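Local coordinates for protein calreticulin, putative (Trypanosoma cruzi, PDB 5HCF) that probably acts as a lectin chaperone of the calreticulin family, able to bind both carbohydrates and peptides through its globular domain, at residues 72-77 with 224-229; 109-114 with 146-151; 152-157 with 200-205. All coordinates share one frame; numbering follows the deposited sequence. Where two conformers were deposited one is given.

Overall arrangement
Contacts 1 and 2 share the middle of the legume-lectin-like sandwich. Strands 69-76 and 145-152 are neighbours in one sheet, so the pairing of 72-77 with 224-229 (contact 1) runs directly into contact 2, where 146-151 packs across the core against 109-114 of the other sheet. Their centres are about 9 Å apart; Phe73 O lies 2.8 Å from Tyr148 N, and Ser72 OG lies 2.6 Å from Thr149 OG1. Contact 3 continues where 146-151 ends, with its centre about 19 Å from that of contact 2 and 22 Å from that of contact 1. It ties the turn 152-157 to the loop 200-205. Contacts 2 and 3 are nested within the loop that contact 1 closes.

Contact 1 of 3, residues 72-77 with 224-229; sequences SFSVKH and FKDIVI
An antiparallel strand pair broken by a beta bulge joins residues 72-75 to 224-228 within one sheet of the lectin-like sandwich. Ser72 pairs with Val228, their backbones exchanging two bonds, the shorter from Val228 N to Ser72 O at 2.7 Å. Ser74, however, pairs with Lys225 rather than Asp226, a shift of one. Asp226 is the extra residue, its positive phi (48°) belonging to a G1 bulge with Ile227 opposite Glu6. Lys225 O is gripped twice by Ser74: N donates at 2.9 Å, while OG donates at 3.2 Å from above the carbonyl plane. That second bond depends on chi1 of 61°, with OG between backbone N and carbonyl carbon.

Ser72, Ser74, Lys225 and Val228 share one face; on the other, Val75 CG1 sits over the centre of the Phe224 ring, a CH-pi contact of 3.9 Å to the centroid. Phe73 CE2 comes to that ring's edge, 4.0 Å from Phe224 CD2, and Phe73 CB packs on Ile227 CG1. His5 holds Asp226 OD1; the Lys39 and Lys41 carbonyls hold Lys225 NZ. Ser72 and Val228 lie under helix 233-243, whereas Phe73 and Ile227 meet Ile88 of strand 83-91. Strand 69-76 also pairs with 145-152, and 223-230 with 2-6 and 42-45.

Contact 2 of 3, residues 109-114 with 146-151; sequences FGPDRC and HVYTLH
Tyr148 O takes the backbone bond from Phe73 N of the neighbouring strand and also has Phe109 CE2 against it at 3.3 Å, near the plane of the Phe109 ring. The backbone N of Thr149 lies in the plane of the same ring, 3.7 Å from Phe109 CZ. The phenyl group thus enters edge first against the strand. Its side chain projects toward 146-151, and with CG anti to its own N (chi1 175°) the ring extends far enough for CZ and CE2 to reach the backbone of Tyr148 and Thr149. One face of the ring takes Leu150 CB, displaced toward the rim and 3.8 Å from Phe109 CZ, while Tyr148 CB closes on Phe109 CZ at 3.6 Å.

The second half of the contact is proline on tyrosine. Pro111 CD stands over the centre of the Tyr148 ring, 3.6 Å from the centroid and 13° off the normal, a well-formed CH-pi contact. The rest of the pyrrolidine follows the phenol outward, with Pro111 CG 3.5 Å from Tyr148 CZ and Pro111 CB 3.4 Å from Tyr148 OH. The chain turns a corner at Gly110, and Phe109 and Pro111 on its two sides both point toward 146-151.

Around this pair, Phe139 touches both Pro111 and Tyr148, and Ile122 backs Phe109 and Leu150. Thr149 turns its polar end elsewhere, OG1 bonding Ser72 OG.

The chemistry is therefore that of a sandwich core: the two sheets are joined here by CH-pi and aliphatic contacts, without any hydrogen bond between the segments.

Contact 3 of 3, residues 152-157 with 200-205; sequences IAADNS and ELHKVP
His202, the residue that this contact covers most, sits with its ring against the turn formed by Ala153-Asn156. In one of its two modelled conformers, Ala154 CA stands over the ring centre, 3.7 Å from the centroid and 7° off the normal, while Lys203 CB lies over the opposite face, so the imidazole is sandwiched between backbone and aliphatic carbon. Chi1 of 81° places CG between the backbone N and the carbonyl carbon, and this lays the ring flat against Ala154 CA. From the same residue, CB packs against Ile152 CG2 at 3.5 Å and close to Ala153 O.

Asn156 comes next in buried surface. Its OD1 lies in the plane of the imidazole, at the edge by CD2, and accepts a bond from His202 N at 3.1 Å; the N-H...O angle of 155° makes this a fairly straight bond. OD1 is also 3.6 Å from Leu201 CB. On the other branch of the amide, ND2 makes a weak bond to Ser199 O. The asparagine ends a type I turn, closed by its N on Ala153 O (3.1 Å).

Ile152 contributes its carbonyl as well as its methyl: a water donates to Ile152 O at 2.8 Å and also bonds His202 ND1 at 2.8 Å. Beyond the pair, Leu172 touches His202, and Asn64 holds the backbone of the loop at His202 and Val204.

The chemistry implies two loops fastened at several places on one histidine. Its backbone N is tied to the side-chain oxygen of Asn156 and its ND1 to Ile152 O through water, while contacts on both faces would tend to hold the ring in this conformer, though a second was also modelled.

Contact 1 of 3, residues 72-77 with 224-229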
loop_
_atom_site.group_PDB
_atom_site.type_symbol
_atom_site.label_atom_id
_atom_site.label_comp_id
_atom_site.label_asym_id
_atom_site.label_seq_id
_atom_site.Cartn_x
_atom_site.Cartn_y
_atom_site.Cartn_z
ATOM N N SER A 72 -4.510 -3.315 3.957
ATOM C CA SER A 72 -4.638 -2.016 4.593
ATOM C C SER A 72 -3.349 -1.625 5.306
ATOM O O SER A 72 -2.644 -2.482 5.846
ATOM C CB SER A 72 -5.808 -2.019 5.577
ATOM O OG SER A 72 -6.153 -0.700 5.957
ATOM N N PHE A 73 -3.037 -0.333 5.281
ATOM C CA PHE A 73 -1.916 0.210 6.035
ATOM C C PHE A 73 -2.052 1.722 6.093
ATOM O O PHE A 73 -2.813 2.309 5.323
ATOM C CB PHE A 73 -0.578 -0.188 5.409
ATOM C CG PHE A 73 -0.208 0.623 4.194
ATOM C CD1 PHE A 73 -0.763 0.335 2.954
ATOM C CD2 PHE A 73 0.704 1.666 4.288
ATOM C CE1 PHE A 73 -0.422 1.076 1.836
ATOM C CE2 PHE A 73 1.051 2.407 3.171
ATOM C CZ PHE A 73 0.487 2.113 1.945
ATOM N N SER A 74 -1.325 2.349 7.010
ATOM C CA SER A 74 -1.352 3.801 7.128
ATOM C C SER A 74 0.043 4.393 6.956
ATOM O O SER A 74 1.040 3.769 7.316
ATOM C CB SER A 74 -1.939 4.222 8.477
ATOM O OG SER A 74 -1.160 3.719 9.549
ATOM N N VAL A 75 0.102 5.594 6.386
ATOM C CA VAL A 75 1.339 6.372 6.341
ATOM C C VAL A 75 1.079 7.769 6.877
ATOM O O VAL A 75 0.051 8.375 6.572
ATOM C CB VAL A 75 1.903 6.503 4.920
ATOM C CG1 VAL A 75 3.411 6.696 4.970
ATOM C CG2 VAL A 75 1.545 5.295 4.105
ATOM N N LYS A 76 2.015 8.286 7.661
ATOM C CA LYS A 76 1.907 9.649 8.153
ATOM C C LYS A 76 3.088 10.462 7.647
ATOM O O LYS A 76 4.232 10.188 8.004
ATOM C CB LYS A 76 1.848 9.677 9.681
ATOM C CG LYS A 76 1.696 11.075 10.262
ATOM C CD LYS A 76 2.031 11.128 11.748
ATOM C CE LYS A 76 1.535 12.423 12.369
ATOM N NZ LYS A 76 2.286 12.770 13.600
ATOM N N HIS A 77 2.808 11.439 6.792
ATOM C CA HIS A 77 3.838 12.335 6.280
ATOM C C HIS A 77 3.836 13.652 7.052
ATOM O O HIS A 77 3.389 14.676 6.534
ATOM C CB HIS A 77 3.622 12.616 4.792
ATOM C CG HIS A 77 3.666 11.393 3.928
ATOM N ND1 HIS A 77 4.727 10.521 3.926
ATOM C CD2 HIS A 77 2.771 10.911 3.032
ATOM C CE1 HIS A 77 4.488 9.544 3.061
ATOM N NE2 HIS A 77 3.310 9.759 2.510
ATOM N N PHE A 224 4.998 4.437 8.988
ATOM C CA PHE A 224 4.086 3.390 8.531
ATOM C C PHE A 224 3.470 2.661 9.717
ATOM O O PHE A 224 4.151 2.402 10.708
ATOM C CB PHE A 224 4.817 2.390 7.632
ATOM C CG PHE A 224 5.262 2.961 6.313
ATOM C CD1 PHE A 224 6.401 3.745 6.229
ATOM C CD2 PHE A 224 4.543 2.708 5.156
ATOM C CE1 PHE A 224 6.811 4.265 5.014
ATOM C CE2 PHE A 224 4.949 3.225 3.945
ATOM C CZ PHE A 224 6.082 4.003 3.872
ATOM N N LYS A 225 2.183 2.338 9.622
ATOM C CA LYS A 225 1.516 1.571 10.673
ATOM C C LYS A 225 0.483 0.575 10.146
ATOM O O LYS A 225 -0.035 0.719 9.037
ATOM C CB LYS A 225 0.829 2.507 11.671
ATOM C CG LYS A 225 1.763 3.187 12.653
ATOM C CD LYS A 225 1.007 4.181 13.527
ATOM C CE LYS A 225 -0.077 3.500 14.348
ATOM N NZ LYS A 225 0.462 2.355 15.120
ATOM N N ASP A 226 0.201 -0.431 10.970
ATOM C CA ASP A 226 -0.925 -1.337 10.789
ATOM C C ASP A 226 -1.071 -1.902 9.377
ATOM O O ASP A 226 -2.081 -1.665 8.704
ATOM C CB ASP A 226 -2.219 -0.624 11.189
ATOM C CG ASP A 226 -2.218 -0.193 12.644
ATOM O OD1 ASP A 226 -2.258 -1.073 13.531
ATOM O OD2 ASP A 226 -2.171 1.029 12.901
ATOM N N ILE A 227 -0.067 -2.651 8.931
ATOM C CA ILE A 227 -0.188 -3.399 7.688
ATOM C C ILE A 227 -1.049 -4.636 7.926
ATOM O O ILE A 227 -0.593 -5.619 8.510
ATOM C CB ILE A 227 1.185 -3.808 7.130
ATOM C CG1 ILE A 227 2.032 -2.561 6.873
ATOM C CG2 ILE A 227 1.026 -4.620 5.850
ATOM C CD1 ILE A 227 3.437 -2.855 6.413
ATOM N N VAL A 228 -2.300 -4.568 7.482
ATOM C CA VAL A 228 -3.255 -5.651 7.689
ATOM C C VAL A 228 -3.608 -6.358 6.387
ATOM O O VAL A 228 -3.818 -5.720 5.358
ATOM C CB VAL A 228 -4.554 -5.137 8.336
ATOM C CG1 VAL A 228 -5.473 -6.296 8.670
ATOM C CG2 VAL A 228 -4.242 -4.322 9.580
ATOM N N ILE A 229 -3.668 -7.683 6.439
ATOM C CA ILE A 229 -4.082 -8.473 5.288
ATOM C C ILE A 229 -5.012 -9.605 5.726
ATOM O O ILE A 229 -4.731 -10.313 6.697
ATOM C CB ILE A 229 -2.864 -9.046 4.529
ATOM C CG1 ILE A 229 -1.871 -7.924 4.210
ATOM C CG2 ILE A 229 -3.306 -9.737 3.243
ATOM C CD1 ILE A 229 -0.624 -8.384 3.491
#

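Contact 2 of 3, residues 109-114 with 146-151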
loop_
_atom_site.group_PDB
_atom_site.type_symbol
_atom_site.label_atom_id
_atom_site.label_comp_id
_atom_site.label_asym_id
_atom_site.label_seq_id
_atom_site.Cartn_x
_atom_site.Cartn_y
_atom_site.Cartn_z
ATOM N N PHE A 109 1.052 -0.723 -3.706
ATOM C CA PHE A 109 -0.127 -0.015 -3.218
ATOM C C PHE A 109 0.211 1.060 -2.187
ATOM O O PHE A 109 0.856 0.778 -1.177
ATOM C CB PHE A 109 -1.103 -1.045 -2.632
ATOM C CG PHE A 109 -2.318 -0.449 -1.984
ATOM C CD1 PHE A 109 -3.128 0.435 -2.672
ATOM C CD2 PHE A 109 -2.654 -0.788 -0.679
ATOM C CE1 PHE A 109 -4.242 0.979 -2.068
ATOM C CE2 PHE A 109 -3.766 -0.252 -0.071
ATOM C CZ PHE A 109 -4.564 0.633 -0.767
ATOM N N GLY A 110 -0.215 2.295 -2.450
ATOM C CA GLY A 110 -0.050 3.374 -1.491
ATOM C C GLY A 110 0.199 4.730 -2.126
ATOM O O GLY A 110 0.322 4.834 -3.347
ATOM N N PRO A 111 0.279 5.782 -1.295
ATOM C CA PRO A 111 0.467 7.160 -1.767
ATOM C C PRO A 111 1.865 7.420 -2.313
ATOM O O PRO A 111 2.838 6.843 -1.826
ATOM C CB PRO A 111 0.209 7.994 -0.507
ATOM C CG PRO A 111 0.601 7.089 0.610
ATOM C CD PRO A 111 0.147 5.722 0.172
ATOM N N ASP A 112 1.958 8.291 -3.314
ATOM C CA ASP A 112 3.243 8.668 -3.894
ATOM C C ASP A 112 3.149 10.101 -4.390
ATOM O O ASP A 112 2.183 10.480 -5.043
ATOM C CB ASP A 112 3.639 7.720 -5.031
ATOM C CG ASP A 112 5.061 7.954 -5.521
ATOM O OD1 ASP A 112 5.841 8.639 -4.821
ATOM O OD2 ASP A 112 5.404 7.445 -6.608
ATOM N N ARG A 113 4.145 10.912 -4.052
ATOM C CA ARG A 113 4.132 12.315 -4.441
ATOM C C ARG A 113 5.531 12.860 -4.719
ATOM O O ARG A 113 6.506 12.502 -4.046
ATOM C CB ARG A 113 3.457 13.145 -3.343
ATOM C CG ARG A 113 3.527 14.652 -3.541
ATOM C CD ARG A 113 4.212 15.328 -2.361
ATOM N NE ARG A 113 3.382 15.328 -1.155
ATOM C CZ ARG A 113 2.791 16.407 -0.646
ATOM N NH1 ARG A 113 2.935 17.591 -1.232
ATOM N NH2 ARG A 113 2.062 16.304 0.460
ATOM N N CYS A 114 5.615 13.733 -5.718
ATOM C CA CYS A 114 6.856 14.406 -6.066
ATOM C C CYS A 114 6.515 15.672 -6.847
ATOM O O CYS A 114 6.106 15.604 -8.007
ATOM C CB CYS A 114 7.767 13.485 -6.879
ATOM S SG CYS A 114 9.492 14.003 -6.940
ATOM N N HIS A 146 -3.013 8.917 7.375
ATOM C CA HIS A 146 -4.039 8.456 6.452
ATOM C C HIS A 146 -3.922 6.958 6.214
ATOM O O HIS A 146 -2.824 6.399 6.229
ATOM C CB HIS A 146 -3.959 9.219 5.131
ATOM C CG HIS A 146 -4.186 10.690 5.282
ATOM N ND1 HIS A 146 -5.438 11.232 5.479
ATOM C CD2 HIS A 146 -3.322 11.731 5.267
ATOM C CE1 HIS A 146 -5.334 12.545 5.585
ATOM N NE2 HIS A 146 -4.061 12.874 5.458
ATOM N N VAL A 147 -5.066 6.315 6.008
ATOM C CA VAL A 147 -5.124 4.865 5.851
ATOM C C VAL A 147 -5.533 4.481 4.433
ATOM O O VAL A 147 -6.467 5.051 3.868
ATOM C CB VAL A 147 -6.121 4.234 6.846
ATOM C CG1 VAL A 147 -6.053 2.709 6.784
ATOM C CG2 VAL A 147 -5.852 4.737 8.257
ATOM N N TYR A 148 -4.837 3.504 3.865
ATOM C CA TYR A 148 -5.132 3.054 2.511
ATOM C C TYR A 148 -5.515 1.584 2.528
ATOM O O TYR A 148 -4.726 0.728 2.926
ATOM C CB TYR A 148 -3.939 3.306 1.591
ATOM C CG TYR A 148 -3.486 4.749 1.618
ATOM C CD1 TYR A 148 -2.634 5.211 2.616
ATOM C CD2 TYR A 148 -3.924 5.656 0.659
ATOM C CE1 TYR A 148 -2.225 6.528 2.651
ATOM C CE2 TYR A 148 -3.520 6.973 0.685
ATOM C CZ TYR A 148 -2.672 7.406 1.684
ATOM O OH TYR A 148 -2.263 8.718 1.719
ATOM N N THR A 149 -6.740 1.303 2.099
ATOM C CA THR A 149 -7.288 -0.045 2.163
ATOM C C THR A 149 -7.779 -0.493 0.795
ATOM O O THR A 149 -8.449 0.260 0.091
ATOM C CB THR A 149 -8.458 -0.133 3.169
ATOM O OG1 THR A 149 -8.043 0.372 4.445
ATOM C CG2 THR A 149 -8.918 -1.568 3.323
ATOM N N LEU A 150 -7.434 -1.721 0.421
ATOM C CA LEU A 150 -7.820 -2.265 -0.876
ATOM C C LEU A 150 -8.542 -3.593 -0.724
ATOM O O LEU A 150 -8.047 -4.512 -0.068
ATOM C CB LEU A 150 -6.598 -2.456 -1.777
ATOM C CG LEU A 150 -6.916 -3.019 -3.164
ATOM C CD1 LEU A 150 -7.906 -2.116 -3.881
ATOM C CD2 LEU A 150 -5.666 -3.213 -3.992
ATOM N N HIS A 151 -9.717 -3.683 -1.331
ATOM C CA HIS A 151 -10.453 -4.932 -1.393
ATOM C C HIS A 151 -10.435 -5.471 -2.812
ATOM O O HIS A 151 -10.975 -4.843 -3.726
ATOM C CB HIS A 151 -11.894 -4.744 -0.920
ATOM C CG HIS A 151 -12.716 -5.995 -0.975
ATOM N ND1 HIS A 151 -14.099 -5.978 -1.034
ATOM C CD2 HIS A 151 -12.361 -7.301 -0.991
ATOM C CE1 HIS A 151 -14.552 -7.213 -1.076
ATOM N NE2 HIS A 151 -13.518 -8.039 -1.050
#

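Contact 3 of 3, residues 152-157 with 200-205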
loop_
_atom_site.group_PDB
_atom_site.type_symbol
_atom_site.label_atom_id
_atom_site.label_comp_id
_atom_site.label_asym_id
_atom_site.label_seq_id
_atom_site.Cartn_x
_atom_site.Cartn_y
_atom_site.Cartn_z
ATOM N N ILE A 152 -9.781 -6.618 -2.993
ATOM C CA ILE A 152 -9.852 -7.369 -4.243
ATOM C C ILE A 152 -10.794 -8.552 -4.060
ATOM O O ILE A 152 -10.468 -9.508 -3.355
ATOM C CB ILE A 152 -8.472 -7.878 -4.695
ATOM C CG1 ILE A 152 -7.476 -6.723 -4.755
ATOM C CG2 ILE A 152 -8.566 -8.562 -6.050
ATOM C CD1 ILE A 152 -7.702 -5.803 -5.921
ATOM N N ALA A 153 -11.961 -8.483 -4.696
ATOM C CA ALA A 153 -13.000 -9.496 -4.526
ATOM C C ALA A 153 -12.887 -10.611 -5.572
ATOM O O ALA A 153 -12.264 -10.435 -6.622
ATOM C CB ALA A 153 -14.373 -8.849 -4.584
ATOM N N ALA A 154 -13.495 -11.758 -5.276
ATOM C CA ALA A 154 -13.374 -12.942 -6.125
ATOM C C ALA A 154 -14.231 -12.848 -7.380
ATOM O O ALA A 154 -14.151 -13.710 -8.258
ATOM C CB ALA A 154 -13.740 -14.190 -5.342
ATOM N N ASP A 155 -15.067 -11.818 -7.456
ATOM C CA ASP A 155 -15.850 -11.575 -8.665
ATOM C C ASP A 155 -15.142 -10.569 -9.571
ATOM O O ASP A 155 -15.757 -9.955 -10.439
ATOM C CB ASP A 155 -17.256 -11.089 -8.315
ATOM C CG ASP A 155 -17.256 -9.767 -7.577
ATOM O OD1 ASP A 155 -16.182 -9.314 -7.129
ATOM O OD2 ASP A 155 -18.346 -9.176 -7.449
ATOM N N ASN A 156 -13.844 -10.399 -9.342
ATOM C CA ASN A 156 -13.024 -9.459 -10.102
ATOM C C ASN A 156 -13.436 -7.989 -9.956
ATOM O O ASN A 156 -13.051 -7.152 -10.773
ATOM C CB ASN A 156 -13.028 -9.843 -11.584
ATOM C CG ASN A 156 -12.340 -11.166 -11.839
ATOM O OD1 ASN A 156 -11.322 -11.481 -11.222
ATOM N ND2 ASN A 156 -12.890 -11.947 -12.757
ATOM N N SER A 157 -14.222 -7.675 -8.929
ATOM C CA SER A 157 -14.452 -6.279 -8.560
ATOM C C SER A 157 -13.412 -5.844 -7.528
ATOM O O SER A 157 -12.640 -6.665 -7.027
ATOM C CB SER A 157 -15.867 -6.065 -8.009
ATOM O OG SER A 157 -16.148 -6.916 -6.914
ATOM N N GLU A 200 -9.953 -15.122 -13.231
ATOM C CA GLU A 200 -9.013 -15.105 -12.113
ATOM C C GLU A 200 -8.061 -13.909 -12.150
ATOM O O GLU A 200 -6.914 -14.015 -11.720
ATOM C CB GLU A 200 -8.196 -16.406 -12.077
ATOM C CG GLU A 200 -9.026 -17.675 -11.937
ATOM C CD GLU A 200 -8.171 -18.927 -11.787
ATOM O OE1 GLU A 200 -7.099 -19.002 -12.430
ATOM O OE2 GLU A 200 -8.572 -19.833 -11.020
ATOM N N LEU A 201 -8.536 -12.779 -12.663
ATOM C CA LEU A 201 -7.768 -11.541 -12.606
ATOM C C LEU A 201 -7.383 -11.215 -11.173
ATOM O O LEU A 201 -6.248 -10.836 -10.887
ATOM C CB LEU A 201 -8.563 -10.380 -13.206
ATOM C CG LEU A 201 -8.844 -10.422 -14.708
ATOM C CD1 LEU A 201 -9.696 -9.231 -15.116
ATOM C CD2 LEU A 201 -7.541 -10.465 -15.507
ATOM N N HIS A 202 -8.349 -11.362 -10.274
ATOM C CA HIS A 202 -8.157 -11.051 -8.858
ATOM C C HIS A 202 -7.110 -11.934 -8.187
ATOM O O HIS A 202 -6.474 -11.524 -7.219
ATOM C CB HIS A 202 -9.481 -11.197 -8.111
ATOM C CG HIS A 202 -9.811 -12.611 -7.752
ATOM N ND1 HIS A 202 -9.424 -13.188 -6.562
ATOM C CD2 HIS A 202 -10.468 -13.577 -8.440
ATOM C CE1 HIS A 202 -9.842 -14.440 -6.524
ATOM N NE2 HIS A 202 -10.478 -14.700 -7.651
ATOM N N LYS A 203 -6.935 -13.145 -8.709
ATOM C CA LYS A 203 -6.101 -14.149 -8.057
ATOM C C LYS A 203 -4.609 -13.919 -8.217
ATOM O O LYS A 203 -4.123 -13.593 -9.297
ATOM C CB LYS A 203 -6.469 -15.537 -8.590
ATOM C CG LYS A 203 -5.879 -16.701 -7.820
ATOM C CD LYS A 203 -6.170 -18.001 -8.560
ATOM C CE LYS A 203 -5.254 -18.161 -9.775
ATOM N NZ LYS A 203 -3.929 -18.775 -9.508
ATOM N N VAL A 204 -3.886 -14.095 -7.120
ATOM C CA VAL A 204 -2.439 -14.026 -7.154
ATOM C C VAL A 204 -1.905 -15.183 -7.987
ATOM O O VAL A 204 -2.326 -16.325 -7.804
ATOM C CB VAL A 204 -1.840 -14.070 -5.734
ATOM C CG1 VAL A 204 -2.271 -12.843 -4.938
ATOM C CG2 VAL A 204 -2.248 -15.348 -5.017
ATOM N N PRO A 205 -0.990 -14.888 -8.923
ATOM C CA PRO A 205 -0.439 -15.936 -9.789
ATOM C C PRO A 205 0.336 -16.961 -8.969
ATOM O O PRO A 205 0.114 -18.162 -9.112
ATOM C CB PRO A 205 0.483 -15.167 -10.739
ATOM C CG PRO A 205 0.834 -13.925 -10.013
ATOM C CD PRO A 205 -0.348 -13.583 -9.148
HETATM O O HOH W 1 -9.345 -11.953 -4.030
#